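Local coordinates for protein luciferase-like monooxygenase (Streptomyces bottropensis, PDB 4US5) that probably acts as a flavin-utilising monooxygenase of the bacterial luciferase family, inserting oxygen from molecular oxygen into an organic substrate, at residues 186-191 with 201-206. Sequence-based numbering, arbitrary orientation.
Sequences LPYAYA and EAMDTY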
ATOM      1  N   LEU B 186      -9.901  -6.943  22.330  1.00 22.89           N
ATOM      2  CA  LEU B 186      -9.663  -5.985  21.256  1.00 23.12           C
ATOM      3  C   LEU B 186     -10.647  -4.849  21.244  1.00 20.12           C
ATOM      4  O   LEU B 186     -11.833  -5.058  21.527  1.00 19.31           O
ATOM      5  CB  LEU B 186      -9.744  -6.697  19.920  1.00 23.83           C
ATOM      6  CG  LEU B 186      -8.569  -7.599  19.642  1.00 24.90           C
ATOM      7  CD1 LEU B 186      -8.879  -8.460  18.433  1.00 25.72           C
ATOM      8  CD2 LEU B 186      -7.291  -6.804  19.443  1.00 27.00           C
ATOM      9  N   PRO B 187     -10.192  -3.657  20.811  1.00 19.61           N
ATOM     10  CA  PRO B 187     -11.115  -2.602  20.471  1.00 20.70           C
ATOM     11  C   PRO B 187     -12.039  -3.111  19.345  1.00 18.67           C
ATOM     12  O   PRO B 187     -11.614  -3.912  18.528  1.00 18.76           O
ATOM     13  CB  PRO B 187     -10.198  -1.473  19.983  1.00 21.73           C
ATOM     14  CG  PRO B 187      -8.869  -1.753  20.591  1.00 22.83           C
ATOM     15  CD  PRO B 187      -8.783  -3.236  20.662  1.00 22.51           C
ATOM     16  N   TYR B 188     -13.293  -2.654  19.342  1.00 20.24           N
ATOM     17  CA  TYR B 188     -14.312  -3.235  18.534  1.00 18.44           C
ATOM     18  C   TYR B 188     -15.171  -2.167  17.902  1.00 17.43           C
ATOM     19  O   TYR B 188     -15.610  -1.271  18.580  1.00 17.38           O
ATOM     20  CB  TYR B 188     -15.195  -4.135  19.406  1.00 18.86           C
ATOM     21  CG  TYR B 188     -16.298  -4.844  18.684  1.00 19.28           C
ATOM     22  CD1 TYR B 188     -16.035  -5.718  17.672  1.00 20.43           C
ATOM     23  CD2 TYR B 188     -17.638  -4.680  19.078  1.00 21.77           C
ATOM     24  CE1 TYR B 188     -17.059  -6.421  17.038  1.00 20.82           C
ATOM     25  CE2 TYR B 188     -18.675  -5.346  18.431  1.00 20.25           C
ATOM     26  CZ  TYR B 188     -18.383  -6.227  17.429  1.00 21.73           C
ATOM     27  OH  TYR B 188     -19.382  -6.928  16.807  1.00 23.86           O
ATOM     28  N   ALA B 189     -15.412  -2.297  16.597  1.00 18.12           N
ATOM     29  CA  ALA B 189     -16.301  -1.392  15.897  1.00 17.63           C
ATOM     30  C   ALA B 189     -17.439  -2.188  15.287  1.00 16.88           C
ATOM     31  O   ALA B 189     -17.225  -3.066  14.450  1.00 18.95           O
ATOM     32  CB  ALA B 189     -15.541  -0.647  14.829  1.00 19.13           C
ATOM     33  N   TYR B 190     -18.657  -1.894  15.723  1.00 16.71           N
ATOM     34  CA  TYR B 190     -19.854  -2.589  15.234  1.00 17.45           C
ATOM     35  C   TYR B 190     -20.556  -1.827  14.141  1.00 15.58           C
ATOM     36  O   TYR B 190     -20.949  -0.663  14.322  1.00 18.35           O
ATOM     37  CB  TYR B 190     -20.869  -2.836  16.366  1.00 17.16           C
ATOM     38  CG  TYR B 190     -22.033  -3.713  15.947  1.00 18.14           C
ATOM     39  CD1 TYR B 190     -21.937  -5.078  15.987  1.00 18.11           C
ATOM     40  CD2 TYR B 190     -23.228  -3.156  15.507  1.00 19.14           C
ATOM     41  CE1 TYR B 190     -23.011  -5.888  15.602  1.00 17.27           C
ATOM     42  CE2 TYR B 190     -24.299  -3.946  15.117  1.00 18.51           C
ATOM     43  CZ  TYR B 190     -24.166  -5.330  15.150  1.00 18.69           C
ATOM     44  OH  TYR B 190     -25.223  -6.124  14.763  1.00 19.95           O
ATOM     45  N   ALA B 191     -20.811  -2.510  13.036  1.00 16.14           N
ATOM     46  CA  ALA B 191     -21.543  -1.921  11.906  1.00 17.30           C
ATOM     47  C   ALA B 191     -23.062  -1.971  12.064  1.00 17.11           C
ATOM     48  O   ALA B 191     -23.736  -2.830  11.487  1.00 17.71           O
ATOM     49  CB  ALA B 191     -21.115  -2.586  10.584  1.00 18.78           C
ATOM     50  N   GLU B 201     -27.670  -5.801  21.369  1.00 22.19           N
ATOM     51  CA  GLU B 201     -27.168  -7.060  21.937  1.00 24.27           C
ATOM     52  C   GLU B 201     -25.670  -7.209  21.746  1.00 24.80           C
ATOM     53  O   GLU B 201     -24.947  -7.619  22.673  1.00 24.61           O
ATOM     54  CB  GLU B 201     -27.897  -8.285  21.343  1.00 29.05           C
ATOM     55  CG  GLU B 201     -27.410  -9.616  21.891  1.00 30.73           C
ATOM     56  CD  GLU B 201     -28.057 -10.845  21.264  1.00 34.73           C
ATOM     57  OE1 GLU B 201     -29.007 -10.715  20.467  1.00 39.55           O
ATOM     58  OE2 GLU B 201     -27.609 -11.958  21.584  1.00 40.00           O
ATOM     59  N   ALA B 202     -25.192  -6.908  20.540  1.00 22.88           N
ATOM     60  CA  ALA B 202     -23.778  -7.030  20.228  1.00 21.73           C
ATOM     61  C   ALA B 202     -22.918  -6.144  21.106  1.00 20.92           C
ATOM     62  O   ALA B 202     -21.933  -6.608  21.655  1.00 22.42           O
ATOM     63  CB  ALA B 202     -23.519  -6.741  18.747  1.00 21.84           C
HETATM   64  N   MSE B 203     -23.302  -4.887  21.265  1.00 20.21           N
HETATM   65  CA  MSE B 203     -22.535  -3.954  22.042  1.00 20.65           C
HETATM   66  C   MSE B 203     -22.616  -4.308  23.533  1.00 23.11           C
HETATM   67  O   MSE B 203     -21.641  -4.167  24.263  1.00 19.91           O
HETATM   68  CB  MSE B 203     -22.954  -2.529  21.744  1.00 22.46           C
HETATM   69  CG  MSE B 203     -22.687  -2.176  20.255  1.00 23.44           C
HETATM   70 SE   MSE B 203     -20.753  -1.859  19.978  1.00 31.41          SE
HETATM   71  CE  MSE B 203     -20.737   0.062  20.383  1.00 27.23           C
ATOM     72  N   ASP B 204     -23.779  -4.776  23.981  1.00 21.97           N
ATOM     73  CA  ASP B 204     -23.912  -5.289  25.384  1.00 27.37           C
ATOM     74  C   ASP B 204     -22.978  -6.470  25.614  1.00 24.05           C
ATOM     75  O   ASP B 204     -22.262  -6.505  26.613  1.00 25.51           O
ATOM     76  CB  ASP B 204     -25.357  -5.718  25.663  1.00 26.66           C
ATOM     77  CG  ASP B 204     -26.286  -4.534  25.922  1.00 31.20           C
ATOM     78  OD1 ASP B 204     -25.787  -3.415  26.102  1.00 33.65           O
ATOM     79  OD2 ASP B 204     -27.529  -4.737  25.935  1.00 32.13           O
ATOM     80  N   THR B 205     -22.997  -7.423  24.688  1.00 25.66           N
ATOM     81  CA  THR B 205     -22.179  -8.636  24.754  1.00 25.95           C
ATOM     82  C   THR B 205     -20.695  -8.341  24.771  1.00 28.58           C
ATOM     83  O   THR B 205     -19.930  -8.910  25.581  1.00 25.86           O
ATOM     84  CB  THR B 205     -22.500  -9.571  23.584  1.00 27.53           C
ATOM     85  OG1 THR B 205     -23.858 -10.004  23.711  1.00 29.74           O
ATOM     86  CG2 THR B 205     -21.607 -10.800  23.571  1.00 27.98           C
ATOM     87  N   TYR B 206     -20.266  -7.423  23.906  1.00 27.21           N
ATOM     88  CA  TYR B 206     -18.875  -6.994  23.880  1.00 23.00           C
ATOM     89  C   TYR B 206     -18.404  -6.515  25.251  1.00 24.77           C
ATOM     90  O   TYR B 206     -17.345  -6.935  25.746  1.00 26.63           O
ATOM     91  CB  TYR B 206     -18.671  -5.848  22.852  1.00 21.69           C
ATOM     92  CG  TYR B 206     -17.305  -5.257  22.883  1.00 20.51           C
ATOM     93  CD1 TYR B 206     -16.183  -6.038  22.606  1.00 21.47           C
ATOM     94  CD2 TYR B 206     -17.108  -3.917  23.115  1.00 19.87           C
ATOM     95  CE1 TYR B 206     -14.903  -5.490  22.617  1.00 21.83           C
ATOM     96  CE2 TYR B 206     -15.840  -3.368  23.124  1.00 21.85           C
ATOM     97  CZ  TYR B 206     -14.743  -4.150  22.869  1.00 22.35           C
ATOM     98  OH  TYR B 206     -13.484  -3.580  22.880  1.00 22.69           O
TER
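Tyr-206 and Tyr-188 pack together where helix 199-209 lies against strand 188-191. The two elements open a beta-alpha-beta unit of the TIM barrel, whose next strand is 221-229. They run nearly antiparallel, their axes at 167°. The tight part is the ring of Tyr-206. CB of Tyr-188 sits over one face of this ring, nearer its margin than its centre, 3.5 Å from CZ of Tyr-206. This is a CH-pi contact. The two rings lie obliquely, with planes at 37°, and the side chains pass one another, running in contrary senses. CG of Tyr-206 is anti to the backbone N (chi1 173°), which sends the ring across to the strand. Its OH there donates a hydrogen bond to O of Leu-186, 2.6 Å away, and is also bonded to the backbone N of Arg-220. An alanine in place of Tyr-206 is likely to leave O of Leu-186 without this donor and to open a gap beside CB of Tyr-188. SE of the selenomethionine Met-203 lies 3.7 Å from CB of Tyr-190 and makes an oblique, more distant Met-aromatic contact with the Tyr-188 ring. OH of Tyr-188 hydrogen-bonds with OG of Ser-177, and OH of Tyr-190 with O of Thr-195. The outer side of the helix is looser. Glu-201 is exposed, and its side chain does not reach the strand. OD1 of Asp-204 forms a salt bridge with NH2 of Arg-207. Back on the buried side, CB of Ala-202 meets the Tyr-190 ring obliquely, 3.3 Å from CE1 of Tyr-190.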